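Side-chain contact in putative phosphatase (DUF442) (Shewanella putrefaciens CN-32, PDB 3GXH), which is probably a phosphatase of the dual-specificity and tyrosine phosphatase superfamily: residues P20-S25 with A112-Y117. Residues are numbered along the deposited sequence; the frame is centred on the assembly and turned at random.
Sequences PQLLSS and AFAYLY
Leu22 packs against Ala114 and Tyr117 in a small, buried, wholly apolar strand-to-helix contact within the alpha/beta fold of a putative tyrosine phosphatase. Strand 22-25 lies in the mixed sheet between 16-19, its antiparallel neighbour, and 100-103, its parallel one, while helix 108-120 lies against the sheet near the centre of the molecule. Strand 100-103, the loop after it and this helix probably correspond to the strand, phosphate-binding loop and helix of cysteine-dependent phosphatases; here the helix following the loop is packed on strand 22-25.

One methyl of Leu22 does the touching. Its chi1 (-176°) carries CG out from the strand, and chi2 (59°) turns CD2, not CD1, to both helix residues, which lie three positions apart and so face the strand together. Leu22 CD2 meets the methyl CB of Ala114 at 4.0 Å, and the short alanine side chain lets the leucine come near the helix backbone. CG of Tyr117 is anti to the backbone N (chi1 168°), which sends the ring past the end of Leu22, and the two side chains run at a slant to each other. Phe88 and Met92 of helix 82-94 touch Tyr117 as well, and Leu22 also rests on Val100 of the adjoining strand. Ser24 also starts out toward the helix, but its OG is engaged in hydrogen bonds with the backbone O of Gln16, the NE2 of Gln18 and the ND2 of Asn107. At the tyrosine, the closest ring atom is Tyr117 CD2, 4.1 Å from Leu22 CD2.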
ATOM      1  N   PRO A  20      -7.843  -2.105 -10.791  1.00 21.23           N
ATOM      2  CA  PRO A  20      -8.915  -1.109 -10.777  1.00 19.60           C
ATOM      3  C   PRO A  20      -9.420  -0.676  -9.366  1.00 17.50           C
ATOM      4  O   PRO A  20      -9.765   0.525  -9.233  1.00 22.83           O
ATOM      5  CB  PRO A  20     -10.008  -1.777 -11.635  1.00 21.92           C
ATOM      6  CG  PRO A  20      -9.156  -2.540 -12.676  1.00 21.71           C
ATOM      7  CD  PRO A  20      -8.039  -3.126 -11.837  1.00 21.60           C
ATOM      8  N   GLN A  21      -9.381  -1.556  -8.368  1.00 18.41           N
ATOM      9  CA  GLN A  21      -9.726  -1.183  -6.946  1.00 16.16           C
ATOM     10  C   GLN A  21      -8.555  -1.085  -5.923  1.00 14.32           C
ATOM     11  O   GLN A  21      -8.792  -1.089  -4.715  1.00 14.18           O
ATOM     12  CB  GLN A  21     -10.774  -2.134  -6.347  1.00 18.48           C
ATOM     13  CG  GLN A  21     -12.092  -2.299  -7.159  1.00 21.10           C
ATOM     14  CD  GLN A  21     -13.145  -3.246  -6.453  1.00 18.10           C
ATOM     15  OE1 GLN A  21     -12.903  -4.445  -6.236  1.00 29.10           O
ATOM     16  NE2 GLN A  21     -14.224  -2.663  -6.016  1.00 23.38           N
ATOM     17  N   LEU A  22      -7.315  -1.152  -6.396  1.00 14.37           N
ATOM     18  CA  LEU A  22      -6.173  -1.056  -5.474  1.00 11.93           C
ATOM     19  C   LEU A  22      -5.161  -0.051  -6.014  1.00 12.50           C
ATOM     20  O   LEU A  22      -4.572  -0.232  -7.082  1.00 13.72           O
ATOM     21  CB  LEU A  22      -5.461  -2.404  -5.339  1.00 13.01           C
ATOM     22  CG  LEU A  22      -4.321  -2.422  -4.343  1.00 13.80           C
ATOM     23  CD1 LEU A  22      -4.739  -2.056  -2.930  1.00 12.52           C
ATOM     24  CD2 LEU A  22      -3.652  -3.847  -4.444  1.00 20.97           C
ATOM     25  N   LEU A  23      -4.920   0.997  -5.229  1.00 12.60           N
ATOM     26  CA  LEU A  23      -3.871   1.954  -5.413  1.00  9.84           C
ATOM     27  C   LEU A  23      -2.774   1.677  -4.411  1.00 10.35           C
ATOM     28  O   LEU A  23      -3.037   1.248  -3.289  1.00 10.55           O
ATOM     29  CB  LEU A  23      -4.399   3.352  -5.178  1.00 11.89           C
ATOM     30  CG  LEU A  23      -5.514   3.843  -6.071  1.00 15.13           C
ATOM     31  CD1 LEU A  23      -5.941   5.226  -5.673  1.00 15.95           C
ATOM     32  CD2 LEU A  23      -5.065   3.795  -7.549  1.00 24.90           C
ATOM     33  N   SER A  24      -1.519   1.922  -4.792  1.00 10.45           N
ATOM     34  CA  SER A  24      -0.393   1.958  -3.850  1.00 10.87           C
ATOM     35  C   SER A  24       0.268   3.326  -3.998  1.00  9.70           C
ATOM     36  O   SER A  24       0.262   3.910  -5.066  1.00 11.02           O
ATOM     37  CB  SER A  24       0.592   0.820  -4.096  1.00 11.74           C
ATOM     38  OG  SER A  24       1.265   0.976  -5.366  1.00 13.16           O
ATOM     39  N   SER A  25       0.833   3.846  -2.927  1.00  9.53           N
ATOM     40  CA  SER A  25       1.525   5.124  -3.008  1.00  9.53           C
ATOM     41  C   SER A  25       2.476   5.362  -1.883  1.00  9.61           C
ATOM     42  O   SER A  25       2.566   4.597  -0.918  1.00 10.08           O
ATOM     43  CB  SER A  25       0.525   6.281  -3.064  1.00  9.55           C
ATOM     44  OG  SER A  25      -0.091   6.591  -1.821  1.00  9.86           O
ATOM     45  N   ALA A 112       5.407  -3.651  -2.503  1.00 11.40           N
ATOM     46  CA  ALA A 112       5.798  -5.040  -2.182  1.00 11.24           C
ATOM     47  C   ALA A 112       4.585  -5.813  -1.652  1.00 10.81           C
ATOM     48  O   ALA A 112       4.327  -6.934  -2.043  1.00 13.05           O
ATOM     49  CB  ALA A 112       6.982  -5.072  -1.205  1.00 10.84           C
ATOM     50  N   PHE A 113       3.844  -5.189  -0.747  1.00 10.17           N
ATOM     51  CA  PHE A 113       2.663  -5.831  -0.165  1.00 10.52           C
ATOM     52  C   PHE A 113       1.571  -5.994  -1.225  1.00 11.42           C
ATOM     53  O   PHE A 113       0.882  -7.014  -1.265  1.00 11.68           O
ATOM     54  CB  PHE A 113       2.118  -5.052   1.054  1.00 11.54           C
ATOM     55  CG  PHE A 113       2.799  -5.376   2.366  1.00 12.42           C
ATOM     56  CD1 PHE A 113       4.172  -5.578   2.458  1.00 13.01           C
ATOM     57  CD2 PHE A 113       2.062  -5.396   3.535  1.00 11.94           C
ATOM     58  CE1 PHE A 113       4.786  -5.839   3.677  1.00 12.43           C
ATOM     59  CE2 PHE A 113       2.694  -5.673   4.718  1.00 12.53           C
ATOM     60  CZ  PHE A 113       4.021  -5.877   4.803  1.00 12.78           C
ATOM     61  N   ALA A 114       1.421  -5.007  -2.114  1.00 11.75           N
ATOM     62  CA  ALA A 114       0.458  -5.147  -3.199  1.00 12.61           C
ATOM     63  C   ALA A 114       0.840  -6.312  -4.120  1.00 11.04           C
ATOM     64  O   ALA A 114      -0.031  -7.095  -4.544  1.00 11.74           O
ATOM     65  CB  ALA A 114       0.339  -3.851  -4.021  1.00 11.51           C
ATOM     66  N   TYR A 115       2.105  -6.460  -4.440  1.00 11.40           N
ATOM     67  CA  TYR A 115       2.566  -7.588  -5.246  1.00 11.56           C
ATOM     68  C   TYR A 115       2.194  -8.907  -4.576  1.00 11.09           C
ATOM     69  O   TYR A 115       1.643  -9.805  -5.222  1.00 11.86           O
ATOM     70  CB  TYR A 115       4.074  -7.497  -5.430  1.00 12.33           C
ATOM     71  CG  TYR A 115       4.658  -8.752  -6.000  1.00 14.13           C
ATOM     72  CD1 TYR A 115       4.419  -9.088  -7.321  1.00 15.51           C
ATOM     73  CD2 TYR A 115       5.380  -9.647  -5.201  1.00 15.48           C
ATOM     74  CE1 TYR A 115       4.915 -10.264  -7.860  1.00 16.29           C
ATOM     75  CE2 TYR A 115       5.894 -10.829  -5.731  1.00 18.87           C
ATOM     76  CZ  TYR A 115       5.655 -11.128  -7.044  1.00 14.96           C
ATOM     77  OH  TYR A 115       6.178 -12.324  -7.573  1.00 18.13           O
ATOM     78  N   LEU A 116       2.464  -9.027  -3.262  1.00 10.99           N
ATOM     79  CA  LEU A 116       2.180 -10.272  -2.606  1.00 10.92           C
ATOM     80  C   LEU A 116       0.686 -10.562  -2.578  1.00 12.45           C
ATOM     81  O   LEU A 116       0.272 -11.741  -2.690  1.00 12.17           O
ATOM     82  CB  LEU A 116       2.755 -10.278  -1.191  1.00 11.70           C
ATOM     83  CG  LEU A 116       4.284 -10.396  -1.186  1.00 11.86           C
ATOM     84  CD1 LEU A 116       4.792 -10.228   0.246  1.00 12.64           C
ATOM     85  CD2 LEU A 116       4.814 -11.720  -1.788  1.00 12.75           C
ATOM     86  N   TYR A 117      -0.133  -9.533  -2.439  1.00 12.56           N
ATOM     87  CA  TYR A 117      -1.564  -9.694  -2.423  1.00 12.61           C
ATOM     88  C   TYR A 117      -2.059 -10.182  -3.761  1.00 12.87           C
ATOM     89  O   TYR A 117      -2.860 -11.129  -3.840  1.00 12.25           O
ATOM     90  CB  TYR A 117      -2.251  -8.374  -2.038  1.00 14.13           C
ATOM     91  CG  TYR A 117      -3.731  -8.375  -2.270  1.00 15.99           C
ATOM     92  CD1 TYR A 117      -4.575  -9.007  -1.372  1.00 15.07           C
ATOM     93  CD2 TYR A 117      -4.293  -7.772  -3.422  1.00 17.30           C
ATOM     94  CE1 TYR A 117      -5.960  -9.016  -1.587  1.00 16.19           C
ATOM     95  CE2 TYR A 117      -5.678  -7.802  -3.641  1.00 17.77           C
ATOM     96  CZ  TYR A 117      -6.472  -8.406  -2.709  1.00 18.36           C
ATOM     97  OH  TYR A 117      -7.837  -8.441  -2.961  1.00 24.18           O
TER